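Local coordinates for G protein alpha subunit (Entamoeba histolytica, PDB 4FID), which probably acts as the GTP-hydrolysing switch of a heterotrimeric G protein, relaying membrane receptor signals, and is held here with GDP in its nucleotide site, at residues A[236-241]-A[261-266]; A[193-198]-A[242-247]; A[212-217]-A[272-277]; A[187-192]-A[230-235]. All blocks are in the same frame, centred on the assembly; numbering follows the deposited sequence.

Contact 1: residues A[236-241]-A[261-266]. With GDP (guanosine-5'-diphosphate), chain C.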
loop_
_atom_site.group_PDB
_atom_site.type_symbol
_atom_site.label_atom_id
_atom_site.label_comp_id
_atom_site.label_asym_id
_atom_site.label_seq_id
_atom_site.Cartn_x
_atom_site.Cartn_y
_atom_site.Cartn_z
ATOM N N ASN A 236 3.036 3.533 6.272
ATOM C CA ASN A 236 3.427 3.123 4.936
ATOM C C ASN A 236 3.270 4.225 3.903
ATOM O O ASN A 236 2.550 5.224 4.125
ATOM C CB ASN A 236 2.615 1.903 4.521
ATOM C CG ASN A 236 3.198 1.204 3.328
ATOM O OD1 ASN A 236 4.418 1.044 3.226
ATOM N ND2 ASN A 236 2.326 0.758 2.417
ATOM N N LYS A 237 3.961 4.041 2.781
ATOM C CA LYS A 237 3.935 4.996 1.674
ATOM C C LYS A 237 4.649 6.284 2.026
ATOM O O LYS A 237 4.215 7.362 1.637
ATOM C CB LYS A 237 2.502 5.277 1.211
ATOM C CG LYS A 237 1.731 3.983 0.840
ATOM C CD LYS A 237 0.408 4.303 0.150
ATOM C CE LYS A 237 -0.263 3.056 -0.397
ATOM N NZ LYS A 237 -1.577 3.366 -1.014
HETATM N N MSE A 238 5.760 6.148 2.751
HETATM C CA MSE A 238 6.560 7.302 3.138
HETATM C C MSE A 238 7.065 8.058 1.896
HETATM O O MSE A 238 7.135 9.300 1.890
HETATM C CB MSE A 238 7.711 6.887 4.072
HETATM C CG MSE A 238 8.653 8.032 4.472
HETATM SE SE MSE A 238 7.997 9.309 5.821
HETATM C CE MSE A 238 9.654 10.311 6.122
ATOM N N ASP A 239 7.378 7.328 0.839
ATOM C CA ASP A 239 7.778 7.952 -0.432
ATOM C C ASP A 239 6.690 8.880 -0.990
ATOM O O ASP A 239 6.961 10.059 -1.295
ATOM C CB ASP A 239 8.202 6.892 -1.485
ATOM C CG ASP A 239 7.170 5.738 -1.652
ATOM O OD1 ASP A 239 6.498 5.339 -0.663
ATOM O OD2 ASP A 239 7.055 5.215 -2.790
ATOM N N LEU A 240 5.466 8.345 -1.094
ATOM C CA LEU A 240 4.321 9.081 -1.619
ATOM C C LEU A 240 4.019 10.270 -0.743
ATOM O O LEU A 240 3.664 11.342 -1.230
ATOM C CB LEU A 240 3.092 8.180 -1.714
ATOM C CG LEU A 240 3.229 7.072 -2.767
ATOM C CD1 LEU A 240 1.957 6.215 -2.874
ATOM C CD2 LEU A 240 3.604 7.689 -4.127
ATOM N N PHE A 241 4.177 10.078 0.559
ATOM C CA PHE A 241 3.907 11.134 1.516
ATOM C C PHE A 241 4.879 12.331 1.389
ATOM O O PHE A 241 4.445 13.473 1.390
ATOM C CB PHE A 241 3.905 10.535 2.922
ATOM C CG PHE A 241 3.696 11.536 4.016
ATOM C CD1 PHE A 241 2.463 12.143 4.188
ATOM C CD2 PHE A 241 4.739 11.848 4.893
ATOM C CE1 PHE A 241 2.264 13.074 5.226
ATOM C CE2 PHE A 241 4.561 12.777 5.923
ATOM C CZ PHE A 241 3.316 13.392 6.089
ATOM N N ASP A 261 7.428 21.471 5.204
ATOM C CA ASP A 261 7.839 20.534 4.166
ATOM C C ASP A 261 8.548 19.288 4.709
ATOM O O ASP A 261 8.811 18.333 3.950
ATOM C CB ASP A 261 8.774 21.263 3.188
ATOM C CG ASP A 261 8.837 20.594 1.826
ATOM O OD1 ASP A 261 8.109 19.588 1.638
ATOM O OD2 ASP A 261 9.606 21.071 0.952
ATOM N N ASN A 262 8.862 19.308 6.008
ATOM C CA ASN A 262 9.638 18.241 6.648
ATOM C C ASN A 262 8.863 16.920 6.853
ATOM O O ASN A 262 8.037 16.782 7.765
ATOM C CB ASN A 262 10.240 18.762 7.958
ATOM C CG ASN A 262 11.184 17.771 8.617
ATOM O OD1 ASN A 262 10.994 16.556 8.541
ATOM N ND2 ASN A 262 12.201 18.293 9.289
ATOM N N ALA A 263 9.154 15.943 6.007
ATOM C CA ALA A 263 8.377 14.726 5.962
ATOM C C ALA A 263 8.542 13.903 7.234
ATOM O O ALA A 263 7.660 13.093 7.588
ATOM C CB ALA A 263 8.749 13.903 4.735
ATOM N N VAL A 264 9.664 14.099 7.920
ATOM C CA VAL A 264 9.901 13.375 9.158
ATOM C C VAL A 264 9.014 13.927 10.264
ATOM O O VAL A 264 8.260 13.188 10.918
ATOM C CB VAL A 264 11.374 13.407 9.581
ATOM C CG1 VAL A 264 11.505 13.224 11.090
ATOM C CG2 VAL A 264 12.126 12.311 8.859
HETATM N N MSE A 265 9.095 15.234 10.456
HETATM C CA MSE A 265 8.286 15.882 11.465
HETATM C C MSE A 265 6.798 15.655 11.184
HETATM O O MSE A 265 6.012 15.451 12.134
HETATM C CB MSE A 265 8.595 17.372 11.523
HETATM C CG MSE A 265 9.945 17.709 12.148
HETATM SE SE MSE A 265 10.118 19.637 12.451
HETATM C CE MSE A 265 9.814 20.306 10.655
ATOM N N GLY A 266 6.426 15.680 9.894
ATOM C CA GLY A 266 5.041 15.484 9.494
ATOM C C GLY A 266 4.540 14.064 9.750
ATOM O O GLY A 266 3.377 13.840 10.099
HETATM P PB GDP C . -4.665 -3.512 0.911
HETATM O O1B GDP C . -4.947 -4.788 0.158
HETATM O O2B GDP C . -5.969 -2.798 1.179
HETATM O O3B GDP C . -4.010 -3.892 2.215
HETATM O O3A GDP C . -3.696 -2.501 0.080
HETATM P PA GDP C . -2.814 -2.924 -1.222
HETATM O O1A GDP C . -1.578 -3.706 -0.828
HETATM O O2A GDP C . -3.641 -3.715 -2.221
HETATM O "O5'" GDP C . -2.413 -1.505 -1.891
HETATM C "C5'" GDP C . -2.783 -1.218 -3.243
HETATM C "C4'" GDP C . -1.763 -0.322 -3.962
HETATM O "O4'" GDP C . -0.936 0.415 -3.050
HETATM C "C3'" GDP C . -0.830 -1.112 -4.881
HETATM O "O3'" GDP C . -0.911 -0.586 -6.221
HETATM C "C2'" GDP C . 0.558 -0.927 -4.284
HETATM O "O2'" GDP C . 1.575 -0.910 -5.302
HETATM C "C1'" GDP C . 0.418 0.389 -3.514
HETATM N N9 GDP C . 1.403 0.527 -2.400
HETATM C C8 GDP C . 1.443 -0.148 -1.231
HETATM N N7 GDP C . 2.491 0.260 -0.462
HETATM C C5 GDP C . 3.143 1.220 -1.143
HETATM C C6 GDP C . 4.337 2.079 -0.932
HETATM O O6 GDP C . 5.010 2.004 0.113
HETATM N N1 GDP C . 4.686 2.939 -1.895
HETATM C C2 GDP C . 3.977 3.059 -3.035
HETATM N N2 GDP C . 4.382 3.961 -3.957
HETATM N N3 GDP C . 2.874 2.313 -3.303
HETATM C C4 GDP C . 2.420 1.396 -2.413
#

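Contact 2: residues A[193-198]-A[242-247]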
loop_
_atom_site.group_PDB
_atom_site.type_symbol
_atom_site.label_atom_id
_atom_site.label_comp_id
_atom_site.label_asym_id
_atom_site.label_seq_id
_atom_site.Cartn_x
_atom_site.Cartn_y
_atom_site.Cartn_z
ATOM N N SER A 193 -1.561 4.182 5.612
ATOM C CA SER A 193 -1.007 4.977 4.548
ATOM C C SER A 193 -0.819 6.387 5.059
ATOM O O SER A 193 -1.761 7.007 5.542
ATOM C CB SER A 193 -1.982 4.987 3.372
ATOM O OG SER A 193 -1.440 5.679 2.263
ATOM N N LEU A 194 0.397 6.905 4.943
ATOM C CA LEU A 194 0.644 8.280 5.344
ATOM C C LEU A 194 0.026 9.231 4.337
ATOM O O LEU A 194 -0.366 10.346 4.681
ATOM C CB LEU A 194 2.141 8.551 5.478
ATOM C CG LEU A 194 2.785 8.102 6.793
ATOM C CD1 LEU A 194 4.297 8.177 6.700
ATOM C CD2 LEU A 194 2.265 8.978 7.911
ATOM N N ALA A 195 -0.070 8.799 3.086
ATOM C CA ALA A 195 -0.485 9.732 2.047
ATOM C C ALA A 195 -2.000 10.001 2.022
ATOM O O ALA A 195 -2.479 10.755 1.181
ATOM C CB ALA A 195 0.026 9.287 0.683
ATOM N N GLU A 196 -2.739 9.404 2.956
ATOM C CA GLU A 196 -4.188 9.552 3.002
ATOM C C GLU A 196 -4.635 10.672 3.936
ATOM O O GLU A 196 -5.834 10.835 4.167
ATOM C CB GLU A 196 -4.864 8.234 3.420
ATOM C CG GLU A 196 -4.705 7.910 4.918
ATOM C CD GLU A 196 -5.428 6.625 5.381
ATOM O OE1 GLU A 196 -5.805 5.768 4.540
ATOM O OE2 GLU A 196 -5.602 6.474 6.611
ATOM N N TYR A 197 -3.691 11.441 4.474
ATOM C CA TYR A 197 -4.044 12.500 5.431
ATOM C C TYR A 197 -5.058 13.527 4.902
ATOM O O TYR A 197 -5.721 14.190 5.681
ATOM C CB TYR A 197 -2.798 13.227 5.948
ATOM C CG TYR A 197 -2.068 13.991 4.879
ATOM C CD1 TYR A 197 -2.412 15.301 4.574
ATOM C CD2 TYR A 197 -1.037 13.394 4.159
ATOM C CE1 TYR A 197 -1.747 16.003 3.583
ATOM C CE2 TYR A 197 -0.364 14.086 3.171
ATOM C CZ TYR A 197 -0.724 15.388 2.896
ATOM O OH TYR A 197 -0.048 16.063 1.922
ATOM N N ASP A 198 -5.195 13.654 3.586
ATOM C CA ASP A 198 -6.099 14.658 3.025
ATOM C C ASP A 198 -7.335 14.093 2.338
ATOM O O ASP A 198 -8.010 14.825 1.627
ATOM C CB ASP A 198 -5.365 15.515 1.997
ATOM C CG ASP A 198 -5.070 14.756 0.725
ATOM O OD1 ASP A 198 -5.041 15.383 -0.353
ATOM O OD2 ASP A 198 -4.878 13.523 0.811
ATOM N N GLU A 242 6.181 12.059 1.274
ATOM C CA GLU A 242 7.205 13.101 1.082
ATOM C C GLU A 242 6.780 14.031 -0.041
ATOM O O GLU A 242 6.710 15.245 0.121
ATOM C CB GLU A 242 8.544 12.464 0.665
ATOM C CG GLU A 242 9.701 12.590 1.655
ATOM C CD GLU A 242 11.020 13.074 1.005
ATOM O OE1 GLU A 242 11.497 12.452 0.021
ATOM O OE2 GLU A 242 11.581 14.087 1.493
ATOM N N GLU A 243 6.512 13.425 -1.193
ATOM C CA GLU A 243 6.209 14.128 -2.424
ATOM C C GLU A 243 4.886 14.877 -2.299
ATOM O O GLU A 243 4.781 16.061 -2.657
ATOM C CB GLU A 243 6.165 13.122 -3.584
ATOM C CG GLU A 243 5.718 13.703 -4.919
ATOM C CD GLU A 243 6.645 14.805 -5.435
ATOM O OE1 GLU A 243 7.848 14.525 -5.676
ATOM O OE2 GLU A 243 6.170 15.952 -5.605
ATOM N N LYS A 244 3.875 14.187 -1.775
ATOM C CA LYS A 244 2.536 14.752 -1.680
ATOM C C LYS A 244 2.522 16.016 -0.834
ATOM O O LYS A 244 1.760 16.939 -1.100
ATOM C CB LYS A 244 1.581 13.734 -1.105
ATOM C CG LYS A 244 0.164 14.214 -1.022
ATOM C CD LYS A 244 -0.750 13.024 -0.939
ATOM C CE LYS A 244 -2.199 13.422 -1.121
ATOM N NZ LYS A 244 -3.054 12.248 -0.848
ATOM N N LEU A 245 3.382 16.038 0.177
ATOM C CA LEU A 245 3.510 17.163 1.083
ATOM C C LEU A 245 3.851 18.471 0.362
ATOM O O LEU A 245 3.573 19.569 0.877
ATOM C CB LEU A 245 4.562 16.840 2.151
ATOM C CG LEU A 245 4.114 16.821 3.613
ATOM C CD1 LEU A 245 2.656 16.385 3.753
ATOM C CD2 LEU A 245 5.035 15.925 4.430
ATOM N N THR A 246 4.441 18.359 -0.827
ATOM C CA THR A 246 4.843 19.543 -1.588
ATOM C C THR A 246 3.705 20.130 -2.428
ATOM O O THR A 246 3.765 21.285 -2.824
ATOM C CB THR A 246 6.046 19.244 -2.501
ATOM O OG1 THR A 246 5.630 18.398 -3.587
ATOM C CG2 THR A 246 7.148 18.547 -1.713
ATOM N N LYS A 247 2.675 19.335 -2.701
ATOM C CA LYS A 247 1.486 19.820 -3.409
ATOM C C LYS A 247 0.306 20.097 -2.448
ATOM O O LYS A 247 -0.477 21.019 -2.657
ATOM C CB LYS A 247 1.043 18.824 -4.490
ATOM C CG LYS A 247 2.161 18.180 -5.315
ATOM C CD LYS A 247 1.651 16.912 -6.037
ATOM C CE LYS A 247 2.746 16.145 -6.785
ATOM N NZ LYS A 247 2.238 14.865 -7.377
#

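Contact 3: residues A[212-217]-A[272-277]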
loop_
_atom_site.group_PDB
_atom_site.type_symbol
_atom_site.label_atom_id
_atom_site.label_comp_id
_atom_site.label_asym_id
_atom_site.label_seq_id
_atom_site.Cartn_x
_atom_site.Cartn_y
_atom_site.Cartn_z
ATOM N N GLU A 212 -10.992 7.310 10.178
ATOM C CA GLU A 212 -11.348 5.908 10.045
ATOM C C GLU A 212 -10.159 4.963 10.379
ATOM O O GLU A 212 -10.348 3.983 11.088
ATOM C CB GLU A 212 -11.911 5.621 8.661
ATOM C CG GLU A 212 -12.477 4.223 8.524
ATOM C CD GLU A 212 -12.416 3.703 7.099
ATOM O OE1 GLU A 212 -12.911 2.578 6.862
ATOM O OE2 GLU A 212 -11.871 4.413 6.219
ATOM N N SER A 213 -8.945 5.247 9.893
ATOM C CA SER A 213 -7.805 4.403 10.262
ATOM C C SER A 213 -7.533 4.450 11.748
ATOM O O SER A 213 -7.244 3.421 12.363
ATOM C CB SER A 213 -6.521 4.803 9.546
ATOM O OG SER A 213 -6.741 4.879 8.168
ATOM N N ILE A 214 -7.595 5.653 12.311
ATOM C CA ILE A 214 -7.213 5.856 13.698
ATOM C C ILE A 214 -8.117 5.024 14.599
ATOM O O ILE A 214 -7.651 4.366 15.528
ATOM C CB ILE A 214 -7.258 7.358 14.095
ATOM C CG1 ILE A 214 -6.053 8.108 13.506
ATOM C CG2 ILE A 214 -7.308 7.532 15.618
ATOM C CD1 ILE A 214 -6.115 9.615 13.735
ATOM N N ALA A 215 -9.411 5.033 14.304
ATOM C CA ALA A 215 -10.358 4.313 15.124
ATOM C C ALA A 215 -10.143 2.791 14.977
ATOM O O ALA A 215 -10.297 2.038 15.944
ATOM C CB ALA A 215 -11.777 4.726 14.756
ATOM N N VAL A 216 -9.767 2.340 13.780
ATOM C CA VAL A 216 -9.402 0.942 13.621
ATOM C C VAL A 216 -8.261 0.598 14.565
ATOM O O VAL A 216 -8.336 -0.344 15.339
ATOM C CB VAL A 216 -8.956 0.615 12.193
ATOM C CG1 VAL A 216 -8.163 -0.719 12.171
ATOM C CG2 VAL A 216 -10.161 0.600 11.220
ATOM N N PHE A 217 -7.193 1.376 14.498
ATOM C CA PHE A 217 -6.065 1.159 15.386
ATOM C C PHE A 217 -6.446 1.169 16.879
ATOM O O PHE A 217 -6.029 0.285 17.621
ATOM C CB PHE A 217 -4.956 2.154 15.098
ATOM C CG PHE A 217 -3.860 2.131 16.110
ATOM C CD1 PHE A 217 -2.936 1.095 16.122
ATOM C CD2 PHE A 217 -3.750 3.147 17.051
ATOM C CE1 PHE A 217 -1.907 1.069 17.056
ATOM C CE2 PHE A 217 -2.741 3.134 17.989
ATOM C CZ PHE A 217 -1.807 2.097 17.988
ATOM N N GLN A 272 1.669 10.505 16.074
ATOM C CA GLN A 272 1.220 10.852 17.408
ATOM C C GLN A 272 -0.296 10.955 17.498
ATOM O O GLN A 272 -0.847 10.778 18.578
ATOM C CB GLN A 272 1.900 12.127 17.901
ATOM C CG GLN A 272 3.366 11.930 18.177
ATOM C CD GLN A 272 4.133 13.232 18.279
ATOM O OE1 GLN A 272 3.593 14.297 17.991
ATOM N NE2 GLN A 272 5.379 13.156 18.712
ATOM N N LEU A 273 -0.972 11.213 16.373
ATOM C CA LEU A 273 -2.450 11.183 16.363
ATOM C C LEU A 273 -3.026 9.787 16.560
ATOM O O LEU A 273 -4.101 9.652 17.102
ATOM C CB LEU A 273 -3.027 11.771 15.079
ATOM C CG LEU A 273 -2.756 13.251 14.812
ATOM C CD1 LEU A 273 -3.339 13.645 13.470
ATOM C CD2 LEU A 273 -3.318 14.107 15.927
ATOM N N PHE A 274 -2.323 8.755 16.092
ATOM C CA PHE A 274 -2.702 7.362 16.335
ATOM C C PHE A 274 -2.397 6.904 17.762
ATOM O O PHE A 274 -3.138 6.116 18.333
ATOM C CB PHE A 274 -1.949 6.416 15.388
ATOM C CG PHE A 274 -2.437 6.433 13.974
ATOM C CD1 PHE A 274 -1.994 7.401 13.084
ATOM C CD2 PHE A 274 -3.323 5.458 13.521
ATOM C CE1 PHE A 274 -2.452 7.410 11.771
ATOM C CE2 PHE A 274 -3.785 5.462 12.200
ATOM C CZ PHE A 274 -3.351 6.418 11.329
ATOM N N THR A 275 -1.291 7.364 18.331
ATOM C CA THR A 275 -0.807 6.764 19.570
ATOM C C THR A 275 -1.119 7.515 20.887
ATOM O O THR A 275 -0.970 6.948 21.969
ATOM C CB THR A 275 0.708 6.361 19.472
ATOM O OG1 THR A 275 1.522 7.519 19.264
ATOM C CG2 THR A 275 0.912 5.422 18.323
ATOM N N GLY A 276 -1.565 8.766 20.799
ATOM C CA GLY A 276 -1.949 9.524 21.982
ATOM C C GLY A 276 -0.948 9.427 23.128
ATOM O O GLY A 276 0.241 9.695 22.951
ATOM N N LYS A 277 -1.427 9.025 24.303
ATOM C CA LYS A 277 -0.587 8.912 25.503
ATOM C C LYS A 277 0.188 7.594 25.641
ATOM O O LYS A 277 0.942 7.426 26.601
ATOM C CB LYS A 277 -1.433 9.075 26.774
ATOM C CG LYS A 277 -2.357 10.263 26.792
ATOM C CD LYS A 277 -2.767 10.610 28.216
ATOM C CE LYS A 277 -1.582 11.154 29.020
ATOM N NZ LYS A 277 -1.922 11.457 30.445
#

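Contact 4: residues A[187-192]-A[230-235]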
loop_
_atom_site.group_PDB
_atom_site.type_symbol
_atom_site.label_atom_id
_atom_site.label_comp_id
_atom_site.label_asym_id
_atom_site.label_seq_id
_atom_site.Cartn_x
_atom_site.Cartn_y
_atom_site.Cartn_z
ATOM N N CYS A 187 2.277 -11.221 17.503
ATOM C CA CYS A 187 2.471 -9.856 17.064
ATOM C C CYS A 187 1.375 -9.399 16.103
ATOM O O CYS A 187 0.997 -10.107 15.172
ATOM C CB CYS A 187 3.837 -9.723 16.394
ATOM S SG CYS A 187 4.124 -8.127 15.636
ATOM N N ALA A 188 0.864 -8.204 16.346
ATOM C CA ALA A 188 -0.115 -7.608 15.465
ATOM C C ALA A 188 0.529 -6.398 14.791
ATOM O O ALA A 188 0.993 -5.502 15.457
ATOM C CB ALA A 188 -1.341 -7.199 16.263
ATOM N N ILE A 189 0.595 -6.395 13.470
ATOM C CA ILE A 189 1.159 -5.262 12.763
ATOM C C ILE A 189 0.055 -4.429 12.094
ATOM O O ILE A 189 -0.657 -4.917 11.217
ATOM C CB ILE A 189 2.174 -5.733 11.710
ATOM C CG1 ILE A 189 3.295 -6.537 12.383
ATOM C CG2 ILE A 189 2.743 -4.543 10.932
ATOM C CD1 ILE A 189 4.474 -6.862 11.462
ATOM N N PHE A 190 -0.096 -3.177 12.519
ATOM C CA PHE A 190 -1.087 -2.294 11.911
ATOM C C PHE A 190 -0.433 -1.424 10.838
ATOM O O PHE A 190 0.510 -0.689 11.117
ATOM C CB PHE A 190 -1.780 -1.414 12.968
ATOM C CG PHE A 190 -2.813 -0.474 12.400
ATOM C CD1 PHE A 190 -4.071 -0.942 12.026
ATOM C CD2 PHE A 190 -2.533 0.877 12.243
ATOM C CE1 PHE A 190 -5.038 -0.083 11.502
ATOM C CE2 PHE A 190 -3.492 1.751 11.709
ATOM C CZ PHE A 190 -4.749 1.266 11.348
ATOM N N VAL A 191 -0.942 -1.521 9.613
ATOM C CA VAL A 191 -0.429 -0.743 8.509
ATOM C C VAL A 191 -1.368 0.399 8.191
ATOM O O VAL A 191 -2.602 0.222 8.150
ATOM C CB VAL A 191 -0.294 -1.590 7.235
ATOM C CG1 VAL A 191 0.557 -0.835 6.169
ATOM C CG2 VAL A 191 0.293 -2.942 7.556
ATOM N N THR A 192 -0.782 1.569 7.950
ATOM C CA THR A 192 -1.560 2.724 7.540
ATOM C C THR A 192 -0.802 3.559 6.495
ATOM O O THR A 192 0.430 3.614 6.470
ATOM C CB THR A 192 -2.003 3.590 8.756
ATOM O OG1 THR A 192 -2.987 4.557 8.341
ATOM C CG2 THR A 192 -0.797 4.309 9.387
ATOM N N VAL A 230 2.463 -8.131 20.707
ATOM C CA VAL A 230 3.234 -6.915 20.443
ATOM C C VAL A 230 2.526 -6.091 19.383
ATOM O O VAL A 230 2.043 -6.627 18.388
ATOM C CB VAL A 230 4.665 -7.231 19.929
ATOM C CG1 VAL A 230 5.550 -6.006 20.042
ATOM C CG2 VAL A 230 5.267 -8.346 20.721
ATOM N N LYS A 231 2.480 -4.783 19.582
ATOM C CA LYS A 231 1.811 -3.907 18.635
ATOM C C LYS A 231 2.821 -3.054 17.870
ATOM O O LYS A 231 3.556 -2.247 18.461
ATOM C CB LYS A 231 0.822 -3.011 19.375
ATOM C CG LYS A 231 -0.036 -3.731 20.417
ATOM C CD LYS A 231 -0.952 -4.768 19.781
ATOM C CE LYS A 231 -2.089 -5.095 20.720
ATOM N NZ LYS A 231 -1.608 -5.409 22.088
ATOM N N LEU A 232 2.840 -3.227 16.556
ATOM C CA LEU A 232 3.713 -2.468 15.674
ATOM C C LEU A 232 2.856 -1.665 14.726
ATOM O O LEU A 232 1.771 -2.106 14.348
ATOM C CB LEU A 232 4.583 -3.417 14.836
ATOM C CG LEU A 232 5.913 -3.888 15.430
ATOM C CD1 LEU A 232 5.690 -4.492 16.818
ATOM C CD2 LEU A 232 6.645 -4.870 14.493
ATOM N N ILE A 233 3.343 -0.505 14.307
ATOM C CA ILE A 233 2.644 0.264 13.294
ATOM C C ILE A 233 3.581 0.527 12.149
ATOM O O ILE A 233 4.672 1.047 12.361
ATOM C CB ILE A 233 2.161 1.618 13.826
ATOM C CG1 ILE A 233 1.108 1.424 14.895
ATOM C CG2 ILE A 233 1.547 2.450 12.704
ATOM C CD1 ILE A 233 0.543 2.729 15.364
ATOM N N PHE A 234 3.164 0.182 10.936
ATOM C CA PHE A 234 3.941 0.550 9.759
ATOM C C PHE A 234 3.273 1.755 9.144
ATOM O O PHE A 234 2.148 1.683 8.656
ATOM C CB PHE A 234 4.024 -0.580 8.718
ATOM C CG PHE A 234 4.921 -1.736 9.109
ATOM C CD1 PHE A 234 5.635 -1.724 10.301
ATOM C CD2 PHE A 234 5.041 -2.844 8.270
ATOM C CE1 PHE A 234 6.451 -2.802 10.661
ATOM C CE2 PHE A 234 5.854 -3.919 8.607
ATOM C CZ PHE A 234 6.565 -3.897 9.816
ATOM N N LEU A 235 3.958 2.877 9.194
ATOM C CA LEU A 235 3.467 4.080 8.564
ATOM C C LEU A 235 3.929 3.996 7.124
ATOM O O LEU A 235 5.069 4.326 6.785
ATOM C CB LEU A 235 4.045 5.299 9.279
ATOM C CG LEU A 235 3.682 5.241 10.771
ATOM C CD1 LEU A 235 4.663 6.048 11.645
ATOM C CD2 LEU A 235 2.252 5.703 10.988
#

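Contact 1: residues A[236-241]-A[261-266]
The ring of F241 is a bump pushed edge-first into a shallow hollow on helix 263-275, formed by the carbonyl of A263 and the backbone of G266. CE2 of F241 stands 3.5 Å from A263 O, which lies in the ring plane, and CZ of F241 3.9 Å from G266 C. G266 has no side chain, so bare backbone floors the hollow. With CG of F241 anti to the backbone N (chi1 177°), the ring reaches away from its own helix; A267 and I270 extend the wall around it. The NKxD motif N236-D239, the guanine-recognition element of G proteins, runs from the end of strand 230-236 into the first turn of helix 238-247, with K237 at the N-cap. N236 ND2 donates to N7 of GDP (2.9 Å), while the carboxylate of D239 accepts from N1 and N2 along one edge of the base. The extended K237 chain runs across the base, CG 3.7 Å from C6 of GDP and CE 3.6 Å from N9 of GDP, and NZ ends in a salt bridge with D117. M238, a selenomethionine, is a less certain second bump, with two conformers modelled; in one, the bend at chi2 (76°) brings CE to 3.7 Å from A263 O, beside A263 CB. N262 caps the facing helix: OD1 accepts from M265 N at 3.0 Å, the donor above the carbonyl plane.

Contact 2: residues A[193-198]-A[242-247]
K244 NZ is gripped from the 193-198 loop by two oxygens, A195 O at 2.6 Å and D198 OD2 at 2.8 Å, the latter a salt bridge. The C=O···N angle of 169° places NZ nearly in line with the A195 carbonyl, whereas the carboxylate is met on its syn side, 30° out of plane. CG of K244 is anti to its backbone N (chi1 -178°) and the chain stays extended, which carries the charge across to the loop. This loop leaves strand 187-193 of the Ras-like fold, and helix 238-247 follows the next strand, so the bonds join two segments beyond neighbouring strand ends. Y197 runs past K244 in the opposite direction. Its OH approaches K244 CG at 3.5 Å but hydrogen-bonds to V248 O, just beyond the helical segment. CD1 of L245 comes obliquely to Y197 CZ, at 3.6 Å, while the F241 ring meets the Y197 ring with planes roughly perpendicular.

Contact 3: residues A[212-217]-A[272-277]
I214 lays its CG1 over one face of the F274 ring, a CH-pi contact in which the carbon stands 3.7 Å from the ring centroid and 9° off the normal. The placement is therefore over the centre of the ring. At the ring's edge lie two beta carbons of helix 209-222: S213 CB is 3.9 Å from CE2 of F274, and F217 CB is 4.0 Å from CD2 of F274. The F274 ring thus fills a hollow bounded by three residues, reaching it with CG anti to the carbonyl carbon (chi1 -74°). The two helices lie side by side on one face of the central sheet of the Ras-like domain. Helix 209-222 is the connection between parallel strands 187-193 and 230-236, a beta-alpha-beta crossover, and helix 263-275 comes later in the chain. F274 also touches F190 and T192 of the first of those strands, and the F217 ring meets F190. F217, with CG anti to the backbone N (chi1 171°), turns the edge of its ring to the carbonyl oxygen of F274, which accepts a hydrogen bond from K218 NZ. CZ of F217 comes within 4.3 Å of T275 CG2. CD1 of I214 also reaches L273 CB at 4.0 Å. The polar end of S213 turns to other partners, its OG bonding to E196 OE2.

Contact 4: residues A[187-192]-A[230-235]
I189 sets its CG2 above the centre of the F234 ring, 3.8 Å from the centroid and 5° off the normal, a CH-pi contact diagonal between the strands. The same isoleucine meets L232 through CG1, 4.2 Å from L232 CB, and beyond it C187 SG lies 4.1 Å from L232 CD1. These residues, with V191 and V230, occupy one face of the sheet; I326 and A322 of helix 312-332 touch C187 and L232 there. The two strands run parallel, their axes 4.6 Å apart at closest and 22° from alignment, neighbours in the core of the Ras-like sheet; 187-192 also bonds to strand 6-12. The opposite face carries A188, F190, T192, K231, I233 and L235. There CG2 of I233 lies at the edge of the F190 ring, and T192 CG2 lies beside L235 CD2 at 3.7 Å. Backbone bonds alternate in a parallel ladder: A188 N, F190 N and T192 N donate to V230 O, L232 O (2.8 Å from F190 N) and F234 O, and L232 N and F234 N to A188 O (3.1 Å from L232 N) and F190 O, every N-H···O angle at least 155°. At the polar margin, K231 NZ bonds to the carbonyls of A229 and L226.

How the contacts relate
Contacts 3 and 4 are the apolar interior: the helix pair of contact 3 lies on the strand pair of contact 4, with F217 against I233 and V216 against F190. Contact 4 alone is built on a backbone ladder; contact 3 relies on side-chain packing. Contacts 1 and 2 share helix 238-247; of the four, contact 1 alone holds residues bonded to GDP. It is a buried fit of side chains against backbone, whereas contact 2 is partly buried and held by charge. Helix 263-275 serves both contacts 1 and 3. Probable hydrogen bonds tie contact 1 to its neighbours: N236 N to T192 O (2.6 Å) in contact 4 and N236 O to L194 N (2.9 Å) in contact 2.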